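C2 domain protein (PDB 7DF2) is a tardigrade-specific C2 domain protein that binds three calcium ions and a glycan, its cellular role remaining uncertain. Local coordinates at residues G39-Q53 against D106-G120. Numbering follows the deposited sequence.
Sequences GFFRIEMNVVRLDTQ and DVVEIDKTISRDVCG. With GLC (alpha-D-glucopyranose), chain B.
Arg42 reaches Asp117 because its CG stands opposite the backbone N (chi1 177°) and the chain bends near its end, at chi3. The guanidinium then grips the carboxylate side-on: NE meets Asp117 OD1 at 2.7 Å and NH1 meets OD2 at 3.0 Å, both on the syn side. Arg197 also pairs with OD2. Phe41 has its CG between the backbone N and carbonyl carbon, which lays the ring beside Val118. CB of Val118 sits over one ring face, 3.5 Å from CZ. This side of the sheet, with Ile43 and Met45, packs on strand 121-136, as in the beta-sandwich of C2 domains. Strands 41-51 and 107-119 run antiparallel, and 107-119 is an edge strand of its four-stranded sheet. A G1 bulge at Asp111 and Lys112 shifts the register. There Val48 O accepts from both Ile110 N and Asp111 N, while Asn46 ND2 bonds Asp111 OD1 at 2.9 Å and, from above the carbonyl plane, Lys112 O. Beyond the bulge, Glu109 OE1 and OE2 each accept a glucose hydroxyl, O4 and O3, at 2.8 Å. In one of its two conformers, Arg49 lies beside Glu109, and its NH1 gives O4 a weak bond and pairs with Glu169.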
ATOM      1  N   GLY A  39       1.073  20.319  -8.365  1.00 43.21           N
ATOM      2  CA  GLY A  39       1.605  21.104  -7.283  1.00 35.55           C
ATOM      3  C   GLY A  39       2.607  20.273  -6.523  1.00 27.79           C
ATOM      4  O   GLY A  39       3.180  19.316  -7.056  1.00 28.97           O
ATOM      5  N   PHE A  40       2.825  20.638  -5.269  1.00 30.59           N
ATOM      6  CA  PHE A  40       3.763  19.956  -4.392  1.00 27.26           C
ATOM      7  C   PHE A  40       2.961  19.458  -3.202  1.00 26.89           C
ATOM      8  O   PHE A  40       2.349  20.255  -2.485  1.00 24.35           O
ATOM      9  CB  PHE A  40       4.890  20.907  -3.977  1.00 31.09           C
ATOM     10  CG  PHE A  40       5.528  21.607  -5.145  1.00 27.32           C
ATOM     11  CD1 PHE A  40       4.964  22.766  -5.670  1.00 29.42           C
ATOM     12  CD2 PHE A  40       6.663  21.080  -5.742  1.00 24.38           C
ATOM     13  CE1 PHE A  40       5.531  23.395  -6.763  1.00 31.93           C
ATOM     14  CE2 PHE A  40       7.246  21.708  -6.831  1.00 32.01           C
ATOM     15  CZ  PHE A  40       6.677  22.868  -7.341  1.00 33.64           C
ATOM     16  N   PHE A  41       2.885  18.142  -3.038  1.00 24.72           N
ATOM     17  CA  PHE A  41       2.056  17.628  -1.964  1.00 23.04           C
ATOM     18  C   PHE A  41       2.627  16.306  -1.467  1.00 22.72           C
ATOM     19  O   PHE A  41       3.476  15.683  -2.111  1.00 22.52           O
ATOM     20  CB  PHE A  41       0.582  17.478  -2.395  1.00 24.92           C
ATOM     21  CG  PHE A  41       0.379  16.723  -3.688  1.00 29.61           C
ATOM     22  CD1 PHE A  41       0.511  17.365  -4.914  1.00 31.96           C
ATOM     23  CD2 PHE A  41       0.034  15.379  -3.675  1.00 29.06           C
ATOM     24  CE1 PHE A  41       0.309  16.682  -6.110  1.00 30.11           C
ATOM     25  CE2 PHE A  41      -0.169  14.686  -4.863  1.00 29.32           C
ATOM     26  CZ  PHE A  41      -0.030  15.335  -6.083  1.00 32.45           C
ATOM     27  N   ARG A  42       2.175  15.916  -0.284  1.00 24.51           N
ATOM     28  CA  ARG A  42       2.656  14.735   0.412  1.00 24.62           C
ATOM     29  C   ARG A  42       1.481  13.791   0.576  1.00 22.07           C
ATOM     30  O   ARG A  42       0.359  14.238   0.826  1.00 22.01           O
ATOM     31  CB  ARG A  42       3.238  15.114   1.779  1.00 25.19           C
ATOM     32  CG  ARG A  42       3.720  13.937   2.635  1.00 19.40           C
ATOM     33  CD  ARG A  42       4.704  14.473   3.685  1.00 23.89           C
ATOM     34  NE  ARG A  42       5.912  14.983   3.043  1.00 24.67           N
ATOM     35  CZ  ARG A  42       6.747  15.852   3.596  1.00 29.02           C
ATOM     36  NH1 ARG A  42       7.825  16.252   2.930  1.00 24.73           N
ATOM     37  NH2 ARG A  42       6.505  16.316   4.817  1.00 27.56           N
ATOM     38  N   ILE A  43       1.727  12.498   0.386  1.00 21.70           N
ATOM     39  CA  ILE A  43       0.724  11.457   0.571  1.00 21.30           C
ATOM     40  C   ILE A  43       1.180  10.564   1.711  1.00 18.40           C
ATOM     41  O   ILE A  43       2.312  10.075   1.695  1.00 20.89           O
ATOM     42  CB  ILE A  43       0.526  10.616  -0.704  1.00 21.05           C
ATOM     43  CG1 ILE A  43       0.152  11.512  -1.884  1.00 24.58           C
ATOM     44  CG2 ILE A  43      -0.535   9.523  -0.484  1.00 24.07           C
ATOM     45  CD1 ILE A  43       1.300  11.757  -2.811  1.00 24.76           C
ATOM     46  N   GLU A  44       0.298  10.343   2.683  1.00 20.59           N
ATOM     47  CA  GLU A  44       0.538   9.396   3.765  1.00 19.95           C
ATOM     48  C   GLU A  44      -0.366   8.195   3.565  1.00 21.05           C
ATOM     49  O   GLU A  44      -1.555   8.350   3.261  1.00 20.82           O
ATOM     50  CB  GLU A  44       0.284  10.033   5.135  1.00 23.81           C
ATOM     51  CG  GLU A  44       1.160  11.252   5.392  1.00 23.76           C
ATOM     52  CD  GLU A  44       0.944  11.837   6.776  1.00 28.95           C
ATOM     53  OE1 GLU A  44       0.080  11.322   7.528  1.00 27.32           O
ATOM     54  OE2 GLU A  44       1.627  12.820   7.108  1.00 32.72           O
ATOM     55  N   MET A  45       0.208   7.003   3.704  1.00 21.13           N
ATOM     56  CA  MET A  45      -0.513   5.747   3.548  1.00 18.08           C
ATOM     57  C   MET A  45      -0.409   4.975   4.853  1.00 20.84           C
ATOM     58  O   MET A  45       0.692   4.609   5.279  1.00 18.56           O
ATOM     59  CB  MET A  45       0.062   4.939   2.389  1.00 17.73           C
ATOM     60  CG  MET A  45      -0.429   3.496   2.292  1.00 18.13           C
ATOM     61  SD  MET A  45       0.427   2.713   0.900  1.00 21.40           S
ATOM     62  CE  MET A  45      -0.121   1.011   1.097  1.00 24.33           C
ATOM     63  N   ASN A  46      -1.550   4.756   5.496  1.00 19.02           N
ATOM     64  CA  ASN A  46      -1.632   4.054   6.772  1.00 18.55           C
ATOM     65  C   ASN A  46      -2.175   2.658   6.503  1.00 19.15           C
ATOM     66  O   ASN A  46      -3.318   2.508   6.051  1.00 19.91           O
ATOM     67  CB  ASN A  46      -2.538   4.831   7.725  1.00 19.30           C
ATOM     68  CG  ASN A  46      -2.722   4.172   9.084  1.00 22.33           C
ATOM     69  OD1 ASN A  46      -3.821   4.237   9.650  1.00 22.15           O
ATOM     70  ND2 ASN A  46      -1.651   3.619   9.657  1.00 22.45           N
ATOM     71  N   VAL A  47      -1.357   1.641   6.755  1.00 18.99           N
ATOM     72  CA  VAL A  47      -1.792   0.255   6.629  1.00 18.32           C
ATOM     73  C   VAL A  47      -2.323  -0.169   7.991  1.00 17.50           C
ATOM     74  O   VAL A  47      -1.562  -0.337   8.945  1.00 17.84           O
ATOM     75  CB  VAL A  47      -0.656  -0.648   6.143  1.00 20.15           C
ATOM     76  CG1 VAL A  47      -1.103  -2.117   6.135  1.00 19.15           C
ATOM     77  CG2 VAL A  47      -0.232  -0.196   4.751  1.00 20.14           C
ATOM     78  N   VAL A  48      -3.646  -0.316   8.085  1.00 17.03           N
ATOM     79  CA  VAL A  48      -4.291  -0.499   9.377  1.00 18.84           C
ATOM     80  C   VAL A  48      -4.192  -1.948   9.828  1.00 19.01           C
ATOM     81  O   VAL A  48      -3.688  -2.246  10.916  1.00 16.95           O
ATOM     82  CB  VAL A  48      -5.759  -0.037   9.307  1.00 18.65           C
ATOM     83  CG1 VAL A  48      -6.447  -0.262  10.648  1.00 20.49           C
ATOM     84  CG2 VAL A  48      -5.816   1.447   8.873  1.00 18.45           C
ATOM     85  N   ARG A  49      -4.657  -2.868   8.988  0.70 19.47           N
ATOM     86  CA  ARG A  49      -4.603  -4.282   9.325  0.70 18.13           C
ATOM     87  C   ARG A  49      -4.782  -5.089   8.051  0.70 15.54           C
ATOM     88  O   ARG A  49      -5.204  -4.568   7.016  0.70 19.10           O
ATOM     89  CB  ARG A  49      -5.665  -4.647  10.366  0.70 19.84           C
ATOM     90  CG  ARG A  49      -7.077  -4.412   9.895  0.70 20.14           C
ATOM     91  CD  ARG A  49      -8.072  -4.823  10.980  0.70 23.09           C
ATOM     92  NE  ARG A  49      -9.421  -4.703  10.451  0.70 20.90           N
ATOM     93  CZ  ARG A  49     -10.064  -3.550  10.305  0.70 34.20           C
ATOM     94  NH1 ARG A  49      -9.481  -2.407  10.669  0.70 28.75           N
ATOM     95  NH2 ARG A  49     -11.289  -3.542   9.795  0.70 29.60           N
ATOM     96  N   LEU A  50      -4.444  -6.372   8.144  0.70 18.64           N
ATOM     97  CA  LEU A  50      -4.470  -7.286   7.007  0.70 17.46           C
ATOM     98  C   LEU A  50      -5.189  -8.546   7.453  0.70 19.36           C
ATOM     99  O   LEU A  50      -4.774  -9.177   8.430  0.70 19.81           O
ATOM    100  CB  LEU A  50      -3.034  -7.594   6.556  0.70 20.21           C
ATOM    101  CG  LEU A  50      -2.563  -8.279   5.262  0.70 29.39           C
ATOM    102  CD1 LEU A  50      -3.481  -9.348   4.816  0.70 19.73           C
ATOM    103  CD2 LEU A  50      -2.276  -7.285   4.127  0.70 26.36           C
ATOM    104  N   ASP A  51      -6.254  -8.917   6.736  1.00 19.94           N
ATOM    105  CA  ASP A  51      -6.989 -10.156   7.001  1.00 18.77           C
ATOM    106  C   ASP A  51      -6.569 -11.167   5.942  1.00 17.49           C
ATOM    107  O   ASP A  51      -7.051 -11.122   4.811  1.00 20.02           O
ATOM    108  CB  ASP A  51      -8.497  -9.917   6.984  1.00 20.04           C
ATOM    109  CG  ASP A  51      -9.299 -11.182   7.349  1.00 28.55           C
ATOM    110  OD1 ASP A  51      -8.695 -12.210   7.753  1.00 26.22           O
ATOM    111  OD2 ASP A  51     -10.537 -11.141   7.226  1.00 32.55           O
ATOM    112  N   THR A  52      -5.640 -12.056   6.303  1.00 19.69           N
ATOM    113  CA  THR A  52      -5.223 -13.120   5.393  1.00 19.51           C
ATOM    114  C   THR A  52      -6.245 -14.245   5.313  1.00 20.50           C
ATOM    115  O   THR A  52      -6.158 -15.083   4.403  1.00 22.97           O
ATOM    116  CB  THR A  52      -3.910 -13.741   5.846  1.00 19.27           C
ATOM    117  OG1 THR A  52      -4.145 -14.463   7.064  1.00 21.51           O
ATOM    118  CG2 THR A  52      -2.825 -12.680   6.088  1.00 22.05           C
ATOM    119  N   GLN A  53      -7.174 -14.302   6.270  1.00 20.44           N
ATOM    120  CA  GLN A  53      -8.079 -15.436   6.457  1.00 21.77           C
ATOM    121  C   GLN A  53      -7.328 -16.753   6.632  1.00 26.42           C
ATOM    122  O   GLN A  53      -7.910 -17.839   6.473  1.00 24.01           O
ATOM    123  CB  GLN A  53      -9.080 -15.543   5.299  1.00 22.67           C
ATOM    124  CG  GLN A  53      -9.836 -14.251   5.019  1.00 23.00           C
ATOM    125  CD  GLN A  53     -10.924 -14.447   3.997  1.00 31.47           C
ATOM    126  OE1 GLN A  53     -10.638 -14.726   2.833  1.00 27.00           O
ATOM    127  NE2 GLN A  53     -12.185 -14.296   4.418  1.00 27.73           N
ATOM    128  N   ASP A 106      -4.904 -14.702  11.963  1.00 22.43           N
ATOM    129  CA  ASP A 106      -5.336 -14.474  10.587  1.00 21.24           C
ATOM    130  C   ASP A 106      -5.535 -12.989  10.299  1.00 23.19           C
ATOM    131  O   ASP A 106      -5.267 -12.529   9.183  1.00 23.27           O
ATOM    132  CB  ASP A 106      -6.628 -15.228  10.307  1.00 21.78           C
ATOM    133  CG  ASP A 106      -6.428 -16.726  10.242  1.00 28.06           C
ATOM    134  OD1 ASP A 106      -5.265 -17.189  10.303  1.00 27.95           O
ATOM    135  OD2 ASP A 106      -7.446 -17.436  10.124  1.00 30.62           O
ATOM    136  N   VAL A 107      -6.016 -12.229  11.281  1.00 21.80           N
ATOM    137  CA  VAL A 107      -6.113 -10.775  11.167  1.00 20.27           C
ATOM    138  C   VAL A 107      -4.892 -10.182  11.852  1.00 21.41           C
ATOM    139  O   VAL A 107      -4.721 -10.318  13.070  1.00 21.96           O
ATOM    140  CB  VAL A 107      -7.407 -10.230  11.779  1.00 23.50           C
ATOM    141  CG1 VAL A 107      -7.405  -8.693  11.720  1.00 24.02           C
ATOM    142  CG2 VAL A 107      -8.611 -10.779  11.036  1.00 22.33           C
ATOM    143  N   VAL A 108      -4.037  -9.541  11.061  1.00 18.87           N
ATOM    144  CA  VAL A 108      -2.787  -8.968  11.541  1.00 19.03           C
ATOM    145  C   VAL A 108      -3.017  -7.479  11.757  1.00 18.38           C
ATOM    146  O   VAL A 108      -3.260  -6.745  10.795  1.00 18.46           O
ATOM    147  CB  VAL A 108      -1.639  -9.201  10.545  1.00 17.95           C
ATOM    148  CG1 VAL A 108      -0.334  -8.648  11.104  1.00 20.66           C
ATOM    149  CG2 VAL A 108      -1.500 -10.682  10.177  1.00 23.26           C
ATOM    150  N   GLU A 109      -2.927  -7.031  13.006  1.00 21.77           N
ATOM    151  CA  GLU A 109      -3.015  -5.605  13.308  1.00 18.64           C
ATOM    152  C   GLU A 109      -1.667  -4.956  13.051  1.00 19.38           C
ATOM    153  O   GLU A 109      -0.648  -5.423  13.560  1.00 23.08           O
ATOM    154  CB  GLU A 109      -3.442  -5.400  14.756  1.00 23.73           C
ATOM    155  CG  GLU A 109      -4.797  -6.031  15.055  1.00 25.00           C
ATOM    156  CD  GLU A 109      -5.942  -5.239  14.452  1.00 31.42           C
ATOM    157  OE1 GLU A 109      -5.759  -4.033  14.168  1.00 30.25           O
ATOM    158  OE2 GLU A 109      -7.030  -5.817  14.265  1.00 29.53           O
ATOM    159  N   ILE A 110      -1.664  -3.878  12.263  1.00 16.90           N
ATOM    160  CA  ILE A 110      -0.416  -3.353  11.711  1.00 16.69           C
ATOM    161  C   ILE A 110      -0.189  -1.908  12.139  1.00 18.91           C
ATOM    162  O   ILE A 110       0.802  -1.614  12.813  1.00 22.43           O
ATOM    163  CB  ILE A 110      -0.410  -3.481  10.174  1.00 17.34           C
ATOM    164  CG1 ILE A 110      -0.480  -4.964   9.767  1.00 15.80           C
ATOM    165  CG2 ILE A 110       0.840  -2.861   9.564  1.00 17.08           C
ATOM    166  CD1 ILE A 110      -0.760  -5.159   8.320  1.00 19.93           C
ATOM    167  N   ASP A 111      -1.085  -1.008  11.732  1.00 17.77           N
ATOM    168  CA  ASP A 111      -1.007   0.444  11.988  1.00 14.87           C
ATOM    169  C   ASP A 111       0.402   1.001  11.808  1.00 19.72           C
ATOM    170  O   ASP A 111       0.967   1.644  12.696  1.00 20.05           O
ATOM    171  CB  ASP A 111      -1.551   0.819  13.373  1.00 20.31           C
ATOM    172  CG  ASP A 111      -1.765   2.352  13.520  1.00 24.78           C
ATOM    173  OD1 ASP A 111      -2.022   3.011  12.485  1.00 23.85           O
ATOM    174  OD2 ASP A 111      -1.678   2.914  14.653  1.00 26.73           O
ATOM    175  N   LYS A 112       0.963   0.775  10.621  1.00 18.50           N
ATOM    176  CA  LYS A 112       2.198   1.447  10.223  1.00 17.11           C
ATOM    177  C   LYS A 112       1.903   2.400   9.072  1.00 22.61           C
ATOM    178  O   LYS A 112       0.925   2.242   8.335  1.00 19.94           O
ATOM    179  CB  LYS A 112       3.290   0.444   9.802  1.00 18.79           C
ATOM    180  CG  LYS A 112       3.550  -0.703  10.776  1.00 20.70           C
ATOM    181  CD  LYS A 112       4.107  -0.220  12.120  1.00 18.48           C
ATOM    182  CE  LYS A 112       4.727  -1.372  12.946  1.00 18.92           C
ATOM    183  NZ  LYS A 112       5.014  -0.916  14.344  1.00 21.97           N
ATOM    184  N   THR A 113       2.774   3.397   8.903  1.00 18.96           N
ATOM    185  CA  THR A 113       2.494   4.470   7.955  1.00 19.57           C
ATOM    186  C   THR A 113       3.748   4.808   7.165  1.00 20.88           C
ATOM    187  O   THR A 113       4.845   4.853   7.734  1.00 22.23           O
ATOM    188  CB  THR A 113       1.981   5.715   8.700  1.00 23.41           C
ATOM    189  OG1 THR A 113       0.790   5.370   9.407  1.00 24.61           O
ATOM    190  CG2 THR A 113       1.669   6.853   7.734  1.00 22.33           C
ATOM    191  N   ILE A 114       3.585   5.026   5.851  1.00 16.79           N
ATOM    192  CA  ILE A 114       4.669   5.489   4.992  1.00 16.97           C
ATOM    193  C   ILE A 114       4.191   6.736   4.258  1.00 17.78           C
ATOM    194  O   ILE A 114       2.995   7.036   4.205  1.00 20.20           O
ATOM    195  CB  ILE A 114       5.145   4.409   3.993  1.00 21.50           C
ATOM    196  CG1 ILE A 114       4.012   3.965   3.077  1.00 18.75           C
ATOM    197  CG2 ILE A 114       5.715   3.184   4.743  1.00 20.22           C
ATOM    198  CD1 ILE A 114       4.496   3.027   1.955  1.00 22.83           C
ATOM    199  N   SER A 115       5.144   7.505   3.727  1.00 19.43           N
ATOM    200  CA  SER A 115       4.737   8.678   2.963  1.00 19.46           C
ATOM    201  C   SER A 115       5.656   8.899   1.768  1.00 21.91           C
ATOM    202  O   SER A 115       6.783   8.396   1.701  1.00 21.94           O
ATOM    203  CB  SER A 115       4.681   9.951   3.824  1.00 21.02           C
ATOM    204  OG  SER A 115       5.970  10.319   4.263  1.00 22.85           O
ATOM    205  N   ARG A 116       5.133   9.662   0.809  1.00 19.90           N
ATOM    206  CA  ARG A 116       5.841   9.978  -0.418  1.00 21.84           C
ATOM    207  C   ARG A 116       5.306  11.291  -0.955  1.00 20.71           C
ATOM    208  O   ARG A 116       4.124  11.605  -0.789  1.00 22.26           O
ATOM    209  CB  ARG A 116       5.670   8.869  -1.465  1.00 21.28           C
ATOM    210  CG  ARG A 116       6.506   9.095  -2.726  1.00 23.68           C
ATOM    211  CD  ARG A 116       6.299   7.984  -3.754  1.00 22.84           C
ATOM    212  NE  ARG A 116       7.145   8.205  -4.923  1.00 26.87           N
ATOM    213  CZ  ARG A 116       7.161   7.421  -5.999  1.00 31.93           C
ATOM    214  NH1 ARG A 116       6.379   6.347  -6.057  1.00 24.58           N
ATOM    215  NH2 ARG A 116       7.958   7.712  -7.020  1.00 30.25           N
ATOM    216  N   ASP A 117       6.180  12.050  -1.615  1.00 21.63           N
ATOM    217  CA  ASP A 117       5.826  13.368  -2.118  1.00 21.89           C
ATOM    218  C   ASP A 117       5.723  13.376  -3.635  1.00 21.00           C
ATOM    219  O   ASP A 117       6.394  12.606  -4.331  1.00 24.58           O
ATOM    220  CB  ASP A 117       6.859  14.422  -1.711  1.00 21.87           C
ATOM    221  CG  ASP A 117       7.057  14.509  -0.220  1.00 28.17           C
ATOM    222  OD1 ASP A 117       6.199  14.008   0.527  1.00 24.31           O
ATOM    223  OD2 ASP A 117       8.071  15.094   0.200  1.00 24.67           O
ATOM    224  N   VAL A 118       4.900  14.295  -4.133  1.00 19.58           N
ATOM    225  CA  VAL A 118       4.808  14.606  -5.555  1.00 22.93           C
ATOM    226  C   VAL A 118       5.317  16.031  -5.706  1.00 29.05           C
ATOM    227  O   VAL A 118       4.810  16.944  -5.046  1.00 29.42           O
ATOM    228  CB  VAL A 118       3.374  14.474  -6.081  1.00 25.58           C
ATOM    229  CG1 VAL A 118       3.274  15.043  -7.491  1.00 28.38           C
ATOM    230  CG2 VAL A 118       2.928  13.008  -6.055  1.00 23.74           C
ATOM    231  N   CYS A 119       6.313  16.229  -6.563  1.00 27.34           N
ATOM    232  CA  CYS A 119       7.033  17.503  -6.590  1.00 27.33           C
ATOM    233  C   CYS A 119       6.932  18.162  -7.969  1.00 26.88           C
ATOM    234  O   CYS A 119       7.878  18.143  -8.756  1.00 34.07           O
ATOM    235  CB  CYS A 119       8.458  17.257  -6.170  1.00 28.91           C
ATOM    236  SG  CYS A 119       8.576  16.536  -4.485  1.00 39.11           S
ATOM    237  N   GLY A 120       5.784  18.775  -8.241  1.00 28.96           N
ATOM    238  CA  GLY A 120       5.596  19.582  -9.422  1.00 31.47           C
ATOM    239  C   GLY A 120       5.017  18.834 -10.598  1.00 35.17           C
ATOM    240  O   GLY A 120       4.551  19.465 -11.551  1.00 32.91           O
TER
HETATM  241  C1  GLC B   1      -9.519  -1.351  17.055  1.00 65.14           C
HETATM  242  C2  GLC B   1      -9.726  -2.819  16.658  1.00 57.29           C
HETATM  243  C3  GLC B   1      -8.866  -3.223  15.454  1.00 57.78           C
HETATM  244  C4  GLC B   1      -8.900  -2.153  14.359  1.00 55.17           C
HETATM  245  C5  GLC B   1      -8.785  -0.753  14.960  1.00 56.30           C
HETATM  246  C6  GLC B   1      -8.862   0.328  13.890  1.00 47.27           C
HETATM  247  O2  GLC B   1      -9.486  -3.692  17.744  1.00 59.81           O
HETATM  248  O3  GLC B   1      -9.326  -4.454  14.925  1.00 40.93           O
HETATM  249  O4  GLC B   1      -7.870  -2.359  13.405  1.00 31.10           O
HETATM  250  O5  GLC B   1      -9.806  -0.571  15.925  1.00 63.74           O
HETATM  251  O6  GLC B   1      -7.879   1.296  14.179  1.00 53.99           O
HETATM  252  O   HOH W   1      -4.412  -1.431  13.802  1.00 31.33           O